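Long-range contact in exopolysaccharide biosynthesis protein (Pantoea stewartii subsp. stewartii DC283, PDB 6TGF), which modifies glycan biofilms, probably by hydrolysing exopolysaccharide, on a bacteriophage tailspike-like parallel beta-helix fold: residues V48-P60 with G168-L182. Sequence-based numbering, arbitrary orientation.
Sequences VPILTPENVYAMP and GEIPSVDDLRKTRPL. With EDO (1,2-ethanediol), chain C.
Asn55 ND2 donates to Arg180 O over 2.8 Å, almost in line with the carbonyl (C=O...N angle 160°), with the acceptor oxygen a little out of the plane of the Asn55 amide. At the other end of that amide, OD1 accepts from Thr52 N at 2.9 Å, so two backbone groups fix its rotation; asparagine suits the place because it offers a donor and an acceptor together. A water extends the link: it donates to Thr52 OG1 at 2.6 Å and to Lys178 O, and accepts from Arg180 N. The Thr52 hydroxyl in turn gives its proton to the anti lone pair of Glu54 OE1, steadying the carboxylate beside the 176-179 turn. There Glu54 CB lies 3.4 Å from Thr179 OG1, whose proton goes to Asp175 O, while the methyl Thr179 CG2 meets Ala58 CB at 3.8 Å; threonine thus serves a polar and an apolar neighbour at once. Arg180 has the length to run past the backbone, CD 3.3 Å from Ile50 O, and bends at chi3 (-101°) to bring one guanidinium face under Val48 CG2, offset toward the rim. Branched Leu51 and Leu182 add an apolar contact, crossing at about a right angle, CD2 to CD2 3.6 Å. Strand 48-51, with a classic beta bulge where Ile50 and Leu51 face Leu122, edges an antiparallel sheet and 168-170 a mixed one; the contact joins them in the N-terminal part of this tailspike-like protein, residues 48-60 falling within the head-binding family region.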
# COMPACT_ATOMS: atom_id res chain seq x y z
N VAL B 48 17.52 -58.67 -20.89
CA VAL B 48 16.82 -57.53 -21.54
C VAL B 48 17.73 -56.93 -22.60
O VAL B 48 18.93 -57.20 -22.62
CB VAL B 48 16.40 -56.46 -20.51
CG1 VAL B 48 15.47 -57.03 -19.45
CG2 VAL B 48 17.61 -55.80 -19.85
N PRO B 49 17.20 -56.09 -23.52
CA PRO B 49 18.04 -55.25 -24.38
C PRO B 49 18.80 -54.22 -23.54
O PRO B 49 18.17 -53.32 -23.01
CB PRO B 49 17.04 -54.57 -25.34
CG PRO B 49 15.78 -55.41 -25.24
CD PRO B 49 15.77 -55.93 -23.82
N ILE B 50 20.12 -54.38 -23.41
CA ILE B 50 21.01 -53.50 -22.59
C ILE B 50 21.55 -52.36 -23.48
O ILE B 50 21.88 -51.30 -22.92
CB ILE B 50 22.16 -54.29 -21.91
CG1 ILE B 50 23.10 -54.95 -22.92
CG2 ILE B 50 21.59 -55.30 -20.92
CD1 ILE B 50 24.48 -55.24 -22.36
N LEU B 51 21.64 -52.59 -24.80
CA LEU B 51 22.11 -51.58 -25.79
C LEU B 51 21.27 -51.71 -27.07
O LEU B 51 21.10 -52.84 -27.56
CB LEU B 51 23.59 -51.81 -26.08
CG LEU B 51 24.53 -51.66 -24.88
CD1 LEU B 51 25.93 -52.16 -25.22
CD2 LEU B 51 24.59 -50.21 -24.41
N THR B 52 20.78 -50.57 -27.58
CA THR B 52 19.89 -50.46 -28.77
C THR B 52 20.48 -49.41 -29.72
O THR B 52 21.49 -48.79 -29.38
CB THR B 52 18.46 -50.13 -28.33
OG1 THR B 52 18.47 -48.83 -27.74
CG2 THR B 52 17.89 -51.14 -27.35
N PRO B 53 19.91 -49.19 -30.92
CA PRO B 53 20.41 -48.15 -31.83
C PRO B 53 20.46 -46.76 -31.17
O PRO B 53 21.35 -46.00 -31.48
CB PRO B 53 19.39 -48.17 -32.99
CG PRO B 53 18.83 -49.57 -32.97
CD PRO B 53 18.77 -49.92 -31.50
N GLU B 54 19.51 -46.49 -30.26
CA GLU B 54 19.40 -45.23 -29.48
C GLU B 54 20.71 -44.95 -28.73
O GLU B 54 21.02 -43.76 -28.53
CB GLU B 54 18.23 -45.29 -28.50
CG GLU B 54 16.87 -45.08 -29.15
CD GLU B 54 16.26 -46.31 -29.81
OE1 GLU B 54 16.58 -47.43 -29.38
OE2 GLU B 54 15.46 -46.13 -30.75
N ASN B 55 21.43 -46.00 -28.31
CA ASN B 55 22.72 -45.89 -27.57
C ASN B 55 23.83 -45.42 -28.53
O ASN B 55 24.76 -44.75 -28.04
CB ASN B 55 23.11 -47.22 -26.90
CG ASN B 55 22.23 -47.54 -25.71
OD1 ASN B 55 21.32 -48.36 -25.81
ND2 ASN B 55 22.49 -46.90 -24.59
N VAL B 56 23.72 -45.74 -29.82
CA VAL B 56 24.68 -45.31 -30.88
C VAL B 56 24.40 -43.84 -31.22
O VAL B 56 25.37 -43.05 -31.27
CB VAL B 56 24.59 -46.21 -32.13
CG1 VAL B 56 25.55 -45.76 -33.23
CG2 VAL B 56 24.82 -47.67 -31.80
N TYR B 57 23.13 -43.50 -31.45
CA TYR B 57 22.64 -42.12 -31.72
C TYR B 57 22.97 -41.22 -30.52
O TYR B 57 23.23 -40.02 -30.74
CB TYR B 57 21.13 -42.12 -31.99
CG TYR B 57 20.72 -42.68 -33.33
CD1 TYR B 57 21.02 -42.02 -34.51
CD2 TYR B 57 19.99 -43.86 -33.41
CE1 TYR B 57 20.63 -42.52 -35.74
CE2 TYR B 57 19.60 -44.38 -34.64
CZ TYR B 57 19.92 -43.71 -35.81
OH TYR B 57 19.52 -44.21 -37.01
N ALA B 58 22.96 -41.77 -29.30
CA ALA B 58 23.15 -41.04 -28.03
C ALA B 58 24.63 -40.68 -27.82
O ALA B 58 24.88 -39.79 -27.00
CB ALA B 58 22.62 -41.84 -26.87
N MET B 59 25.57 -41.34 -28.51
CA MET B 59 27.02 -41.04 -28.41
C MET B 59 27.29 -39.73 -29.14
O MET B 59 26.51 -39.33 -30.00
CB MET B 59 27.89 -42.14 -29.04
CG MET B 59 27.50 -43.55 -28.66
SD MET B 59 28.63 -44.81 -29.31
CE MET B 59 28.45 -44.56 -31.07
N PRO B 60 28.40 -39.01 -28.84
CA PRO B 60 28.81 -37.86 -29.64
C PRO B 60 29.10 -38.27 -31.08
O PRO B 60 29.64 -39.35 -31.32
CB PRO B 60 30.09 -37.35 -28.96
CG PRO B 60 30.06 -37.95 -27.57
CD PRO B 60 29.30 -39.26 -27.70
N GLY B 168 26.71 -37.76 -24.19
CA GLY B 168 26.01 -37.69 -25.48
C GLY B 168 24.90 -36.65 -25.48
O GLY B 168 24.65 -36.06 -24.41
N GLU B 169 24.26 -36.44 -26.63
CA GLU B 169 23.12 -35.50 -26.82
C GLU B 169 21.92 -36.27 -27.40
O GLU B 169 22.14 -37.17 -28.22
CB GLU B 169 23.52 -34.34 -27.73
CG GLU B 169 22.54 -33.19 -27.70
CD GLU B 169 23.07 -31.86 -28.21
OE1 GLU B 169 22.77 -30.82 -27.58
OE2 GLU B 169 23.80 -31.86 -29.22
N ILE B 170 20.71 -35.90 -26.97
CA ILE B 170 19.42 -36.54 -27.38
C ILE B 170 18.45 -35.44 -27.78
O ILE B 170 18.29 -34.46 -27.06
CB ILE B 170 18.89 -37.44 -26.24
CG1 ILE B 170 19.88 -38.56 -25.92
CG2 ILE B 170 17.50 -37.98 -26.57
CD1 ILE B 170 19.39 -39.58 -24.91
N PRO B 171 17.79 -35.54 -28.96
CA PRO B 171 16.98 -34.44 -29.49
C PRO B 171 15.63 -34.19 -28.80
O PRO B 171 15.23 -33.03 -28.75
CB PRO B 171 16.76 -34.84 -30.96
CG PRO B 171 16.85 -36.35 -30.97
CD PRO B 171 17.82 -36.70 -29.86
N SER B 172 14.95 -35.23 -28.29
CA SER B 172 13.58 -35.15 -27.71
C SER B 172 13.43 -36.14 -26.55
O SER B 172 14.27 -37.05 -26.43
CB SER B 172 12.55 -35.40 -28.78
OG SER B 172 12.66 -36.72 -29.30
N VAL B 173 12.38 -35.97 -25.73
CA VAL B 173 12.07 -36.89 -24.59
C VAL B 173 11.58 -38.22 -25.17
O VAL B 173 11.86 -39.27 -24.55
CB VAL B 173 11.05 -36.32 -23.58
CG1 VAL B 173 11.44 -34.94 -23.09
CG2 VAL B 173 9.63 -36.32 -24.10
N ASP B 174 10.88 -38.18 -26.31
CA ASP B 174 10.46 -39.37 -27.09
C ASP B 174 11.68 -40.29 -27.27
O ASP B 174 11.56 -41.50 -27.00
CB ASP B 174 9.87 -38.97 -28.45
CG ASP B 174 8.46 -38.40 -28.39
OD1 ASP B 174 7.88 -38.37 -27.29
OD2 ASP B 174 7.97 -37.97 -29.45
N ASP B 175 12.82 -39.72 -27.69
CA ASP B 175 14.09 -40.44 -27.92
C ASP B 175 14.75 -40.77 -26.57
O ASP B 175 15.38 -41.85 -26.48
CB ASP B 175 15.03 -39.64 -28.84
CG ASP B 175 14.53 -39.56 -30.27
OD1 ASP B 175 14.36 -40.62 -30.89
OD2 ASP B 175 14.31 -38.43 -30.75
N LEU B 176 14.61 -39.89 -25.57
CA LEU B 176 15.18 -40.08 -24.21
C LEU B 176 14.53 -41.29 -23.53
O LEU B 176 15.27 -42.06 -22.88
CB LEU B 176 14.95 -38.81 -23.38
CG LEU B 176 15.60 -38.80 -21.99
CD1 LEU B 176 17.11 -38.81 -22.10
CD2 LEU B 176 15.13 -37.60 -21.18
N ARG B 177 13.22 -41.46 -23.68
CA ARG B 177 12.43 -42.57 -23.07
C ARG B 177 12.79 -43.91 -23.74
O ARG B 177 12.43 -44.95 -23.17
CB ARG B 177 10.93 -42.30 -23.19
CG ARG B 177 10.41 -41.25 -22.21
CD ARG B 177 9.06 -40.73 -22.64
NE ARG B 177 8.48 -39.80 -21.67
CZ ARG B 177 7.44 -39.01 -21.91
NH1 ARG B 177 6.84 -39.02 -23.09
NH2 ARG B 177 7.00 -38.20 -20.96
N LYS B 178 13.45 -43.87 -24.90
CA LYS B 178 13.83 -45.07 -25.70
C LYS B 178 15.33 -45.38 -25.52
O LYS B 178 15.75 -46.47 -25.95
CB LYS B 178 13.50 -44.84 -27.18
CG LYS B 178 12.02 -44.93 -27.52
CD LYS B 178 11.68 -44.36 -28.88
CE LYS B 178 10.33 -44.81 -29.38
NZ LYS B 178 10.04 -44.30 -30.74
N THR B 179 16.10 -44.47 -24.91
CA THR B 179 17.56 -44.60 -24.71
C THR B 179 17.85 -45.15 -23.31
O THR B 179 17.71 -44.38 -22.35
CB THR B 179 18.27 -43.25 -24.92
OG1 THR B 179 17.94 -42.76 -26.22
CG2 THR B 179 19.78 -43.36 -24.78
N ARG B 180 18.25 -46.42 -23.21
CA ARG B 180 18.70 -47.04 -21.93
C ARG B 180 20.05 -46.42 -21.55
O ARG B 180 20.94 -46.33 -22.39
CB ARG B 180 18.82 -48.56 -22.07
CG ARG B 180 19.44 -49.25 -20.86
CD ARG B 180 19.35 -50.76 -20.94
NE ARG B 180 18.27 -51.29 -20.10
CZ ARG B 180 18.43 -51.92 -18.94
NH1 ARG B 180 19.63 -52.13 -18.44
NH2 ARG B 180 17.37 -52.35 -18.28
N PRO B 181 20.23 -45.95 -20.29
CA PRO B 181 21.53 -45.49 -19.82
C PRO B 181 22.60 -46.59 -19.93
O PRO B 181 22.26 -47.75 -19.77
CB PRO B 181 21.30 -45.12 -18.35
CG PRO B 181 19.81 -44.90 -18.22
CD PRO B 181 19.18 -45.81 -19.26
N LEU B 182 23.85 -46.20 -20.21
CA LEU B 182 25.01 -47.12 -20.27
C LEU B 182 25.24 -47.74 -18.88
O LEU B 182 25.51 -48.95 -18.81
CB LEU B 182 26.26 -46.37 -20.74
CG LEU B 182 26.33 -46.06 -22.23
CD1 LEU B 182 27.57 -45.24 -22.55
CD2 LEU B 182 26.32 -47.34 -23.06
C1 EDO C . 6.85 -34.19 -30.37
O1 EDO C . 6.80 -35.13 -29.32
C2 EDO C . 5.51 -33.86 -30.92
O2 EDO C . 4.45 -34.00 -29.99
O HOH W 1 23.35 -50.16 -20.94
O HOH W 2 18.31 -48.25 -25.20